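Local coordinates for uncharacterized protein TP-0789 domain-containing protein (Nitrosomonas europaea ATCC 19718, PDB 3BUU), which is of unknown function but belongs to the LolA superfamily and so may bind lipid or lipoprotein acyl chains, as its periplasmic lipoprotein-carrier relatives do, at residues L119-S124 / Y130-L135. Residues are numbered along the deposited sequence; the frame is centred on the assembly and turned at random.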
ATOM      1  N   LEU A 119      -9.668  -2.770 -18.740  1.00  7.05           N
ATOM      2  CA  LEU A 119     -10.160  -1.409 -18.882  1.00  8.19           C
ATOM      3  C   LEU A 119     -11.659  -1.366 -18.665  1.00  8.64           C
ATOM      4  O   LEU A 119     -12.410  -2.041 -19.382  1.00 11.26           O
ATOM      5  CB  LEU A 119      -9.814  -0.871 -20.267  1.00  9.68           C
ATOM      6  CG  LEU A 119     -10.187   0.582 -20.562  1.00 11.87           C
ATOM      7  CD1 LEU A 119      -9.332   1.586 -19.823  1.00 12.14           C
ATOM      8  CD2 LEU A 119     -10.171   0.823 -22.055  1.00 19.29           C
ATOM      9  N   LEU A 120     -12.118  -0.580 -17.712  1.00  8.35           N
ATOM     10  CA  LEU A 120     -13.547  -0.396 -17.453  1.00  9.64           C
ATOM     11  C   LEU A 120     -14.055   0.692 -18.378  1.00  9.02           C
ATOM     12  O   LEU A 120     -15.066   0.517 -19.067  1.00 12.02           O
ATOM     13  CB  LEU A 120     -13.772  -0.066 -15.967  1.00  9.94           C
ATOM     14  CG  LEU A 120     -15.249   0.194 -15.644  1.00 12.73           C
ATOM     15  CD1 LEU A 120     -16.107  -1.053 -15.946  1.00 15.53           C
ATOM     16  CD2 LEU A 120     -15.309   0.573 -14.191  1.00 14.54           C
ATOM     17  N   ARG A 121     -13.391   1.838 -18.389  1.00  9.51           N
ATOM     18  CA  ARG A 121     -13.780   2.971 -19.196  1.00  9.92           C
ATOM     19  C   ARG A 121     -12.614   3.932 -19.246  1.00  9.42           C
ATOM     20  O   ARG A 121     -11.694   3.822 -18.444  1.00  9.95           O
ATOM     21  CB  ARG A 121     -15.035   3.676 -18.620  1.00 11.41           C
ATOM     22  CG  ARG A 121     -14.827   4.251 -17.233  1.00 11.80           C
ATOM     23  CD  ARG A 121     -16.088   4.934 -16.683  1.00 13.82           C
ATOM     24  NE  ARG A 121     -15.892   5.406 -15.280  1.00 17.75           N
ATOM     25  CZ  ARG A 121     -16.201   4.744 -14.161  1.00 16.81           C
ATOM     26  NH1 ARG A 121     -16.783   3.556 -14.199  1.00 19.10           N
ATOM     27  NH2 ARG A 121     -15.905   5.292 -12.979  1.00 20.30           N
ATOM     28  N   ASN A 122     -12.677   4.875 -20.167  1.00 10.23           N
ATOM     29  CA  ASN A 122     -11.854   6.073 -20.109  1.00 10.88           C
ATOM     30  C   ASN A 122     -12.640   7.217 -19.525  1.00 11.28           C
ATOM     31  O   ASN A 122     -13.844   7.277 -19.734  1.00 13.91           O
ATOM     32  CB  ASN A 122     -11.324   6.349 -21.530  1.00 13.12           C
ATOM     33  CG  ASN A 122     -10.322   5.260 -21.988  1.00 12.19           C
ATOM     34  OD1 ASN A 122      -9.430   4.896 -21.261  1.00 17.32           O
ATOM     35  ND2 ASN A 122     -10.541   4.693 -23.157  1.00 20.22           N
ATOM     36  N   GLU A 123     -11.997   8.105 -18.781  1.00 10.64           N
ATOM     37  CA  GLU A 123     -12.650   9.292 -18.241  1.00 13.13           C
ATOM     38  C   GLU A 123     -11.797  10.517 -18.477  1.00 12.95           C
ATOM     39  O   GLU A 123     -10.584  10.451 -18.369  1.00 13.29           O
ATOM     40  CB  GLU A 123     -12.831   9.183 -16.720  1.00 13.83           C
ATOM     41  CG  GLU A 123     -13.945   8.374 -16.213  1.00 17.52           C
ATOM     42  CD  GLU A 123     -14.199   8.474 -14.711  1.00 15.95           C
ATOM     43  OE1 GLU A 123     -13.696   9.357 -13.983  1.00 14.91           O
ATOM     44  OE2 GLU A 123     -15.011   7.634 -14.288  1.00 20.90           O
ATOM     45  N   SER A 124     -12.448  11.626 -18.783  1.00 14.66           N
ATOM     46  CA  SER A 124     -11.812  12.916 -18.888  0.50 17.55           C
ATOM     47  C   SER A 124     -12.203  13.704 -17.650  1.00 18.34           C
ATOM     48  O   SER A 124     -13.368  13.767 -17.282  1.00 19.21           O
ATOM     49  CB  SER A 124     -12.342  13.659 -20.122  0.50 18.46           C
ATOM     50  OG  SER A 124     -12.126  12.903 -21.299  0.50 21.04           O
ATOM     51  N   TYR A 130      -7.904   9.730 -18.519  1.00  8.05           N
ATOM     52  CA  TYR A 130      -7.500   8.651 -17.658  1.00  7.04           C
ATOM     53  C   TYR A 130      -8.023   7.347 -18.183  1.00  6.96           C
ATOM     54  O   TYR A 130      -9.171   7.267 -18.615  1.00  9.62           O
ATOM     55  CB  TYR A 130      -8.034   8.865 -16.208  1.00  7.75           C
ATOM     56  CG  TYR A 130      -7.524  10.119 -15.602  1.00  8.33           C
ATOM     57  CD1 TYR A 130      -6.288  10.156 -14.942  1.00  8.59           C
ATOM     58  CD2 TYR A 130      -8.259  11.288 -15.714  1.00 11.18           C
ATOM     59  CE1 TYR A 130      -5.831  11.356 -14.446  1.00 10.09           C
ATOM     60  CE2 TYR A 130      -7.804  12.474 -15.193  1.00 13.65           C
ATOM     61  CZ  TYR A 130      -6.579  12.510 -14.587  1.00 12.49           C
ATOM     62  OH  TYR A 130      -6.140  13.695 -14.042  1.00 15.78           O
ATOM     63  N   TYR A 131      -7.204   6.314 -18.099  1.00  6.37           N
ATOM     64  CA  TYR A 131      -7.693   4.952 -18.152  1.00  5.95           C
ATOM     65  C   TYR A 131      -8.282   4.626 -16.789  1.00  6.78           C
ATOM     66  O   TYR A 131      -7.607   4.822 -15.783  1.00  7.88           O
ATOM     67  CB  TYR A 131      -6.550   3.973 -18.421  1.00  6.60           C
ATOM     68  CG  TYR A 131      -5.766   4.207 -19.670  1.00  6.08           C
ATOM     69  CD1 TYR A 131      -6.338   4.087 -20.915  1.00  6.81           C
ATOM     70  CD2 TYR A 131      -4.403   4.483 -19.609  1.00  7.81           C
ATOM     71  CE1 TYR A 131      -5.557   4.226 -22.092  1.00  8.83           C
ATOM     72  CE2 TYR A 131      -3.631   4.635 -20.753  1.00  7.92           C
ATOM     73  CZ  TYR A 131      -4.205   4.517 -22.003  1.00  8.28           C
ATOM     74  OH  TYR A 131      -3.441   4.642 -23.143  1.00 10.79           O
ATOM     75  N   VAL A 132      -9.474   4.032 -16.738  1.00  6.39           N
ATOM     76  CA  VAL A 132     -10.033   3.516 -15.482  1.00  6.85           C
ATOM     77  C   VAL A 132      -9.955   2.014 -15.550  1.00  6.30           C
ATOM     78  O   VAL A 132     -10.702   1.392 -16.340  1.00  7.49           O
ATOM     79  CB  VAL A 132     -11.473   4.018 -15.187  1.00  7.15           C
ATOM     80  CG1 VAL A 132     -11.898   3.542 -13.795  1.00  9.36           C
ATOM     81  CG2 VAL A 132     -11.535   5.525 -15.277  1.00  8.97           C
ATOM     82  N   LEU A 133      -9.025   1.437 -14.797  1.00  6.24           N
ATOM     83  CA  LEU A 133      -8.869   0.002 -14.792  1.00  6.12           C
ATOM     84  C   LEU A 133      -9.692  -0.613 -13.680  1.00  6.31           C
ATOM     85  O   LEU A 133      -9.657  -0.140 -12.550  1.00  7.60           O
ATOM     86  CB  LEU A 133      -7.403  -0.407 -14.542  1.00  7.39           C
ATOM     87  CG  LEU A 133      -6.395   0.100 -15.583  1.00  8.48           C
ATOM     88  CD1 LEU A 133      -4.961  -0.402 -15.241  1.00  9.92           C
ATOM     89  CD2 LEU A 133      -6.765  -0.341 -16.974  1.00 10.43           C
ATOM     90  N   GLU A 134     -10.391  -1.692 -13.985  1.00  6.58           N
ATOM     91  CA  GLU A 134     -11.022  -2.511 -12.967  1.00  7.11           C
ATOM     92  C   GLU A 134     -10.046  -3.638 -12.618  1.00  6.57           C
ATOM     93  O   GLU A 134      -9.668  -4.432 -13.501  1.00  7.29           O
ATOM     94  CB  GLU A 134     -12.339  -3.083 -13.490  1.00  8.09           C
ATOM     95  CG  GLU A 134     -12.982  -3.956 -12.430  1.00  9.95           C
ATOM     96  CD  GLU A 134     -14.470  -4.126 -12.596  1.00 15.40           C
ATOM     97  OE1 GLU A 134     -15.065  -3.498 -13.486  1.00 19.08           O
ATOM     98  OE2 GLU A 134     -15.063  -4.882 -11.805  1.00 18.73           O
ATOM     99  N   LEU A 135      -9.645  -3.681 -11.348  1.00  6.73           N
ATOM    100  CA  LEU A 135      -8.690  -4.673 -10.846  1.00  7.38           C
ATOM    101  C   LEU A 135      -9.474  -5.647 -10.014  1.00  7.20           C
ATOM    102  O   LEU A 135     -10.016  -5.303  -8.956  1.00  8.50           O
ATOM    103  CB  LEU A 135      -7.657  -3.960  -9.976  1.00  7.36           C
ATOM    104  CG  LEU A 135      -6.864  -2.850 -10.641  1.00 10.24           C
ATOM    105  CD1 LEU A 135      -5.749  -2.360  -9.736  1.00 11.27           C
ATOM    106  CD2 LEU A 135      -6.339  -3.172 -11.985  1.00 12.36           C
TER
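Leu-120 and Arg-121 both turn their backbone N-H toward Val-132 O, the first at 2.8 Å and the second more weakly at 3.4 Å, where antiparallel segments 119-124 and 130-135, running 158° apart, shift register by one residue. Beyond this irregularity the ladder is regular: Val-132 N returns a bond to Arg-121 O, and Glu-123 and Tyr-130 form a doubly hydrogen-bonded pair. Val-132 meets the side chains of both Arg-121 and Glu-123, which share its face of the sheet. The CG methylene of Arg-121 rests against Val-132 CB at 3.9 Å, and Val-132 CG1 lies loosely over one face of the guanidinium. Glu-123 lays its own CG on Val-132 CG2 at 3.8 Å; with CG anti to the carbonyl carbon (chi1 -79°), its extended chain brings OE2 into the guanidinium plane. There Arg-121 grips Glu-123 OE2 side-on, with NE at 2.6 Å and NH2 at 2.8 Å; the other carboxylate oxygen, Glu-123 OE1, is hydrogen-bonded to Trp-150 NE1 on strand 146-152. A glutamine in place of Glu-123 would probably leave the guanidinium without its countercharge and weaken the two-nitrogen grip. On the opposite face of the sheet, the Asn-122 amide lies alongside the Tyr-131 ring, their planes 56° apart and Asn-122 OD1 3.2 Å from Tyr-131 CD1. Leu-119 CD1 packs on Tyr-131 CB at 3.9 Å. Tyr-131 and Leu-133 both reach Ile-12 of helix 9-20. The whole is a worked example of the classic beta bulge, set in a beta hairpin whose strand 115-125 is an edge strand within this chain of LolA-like fold.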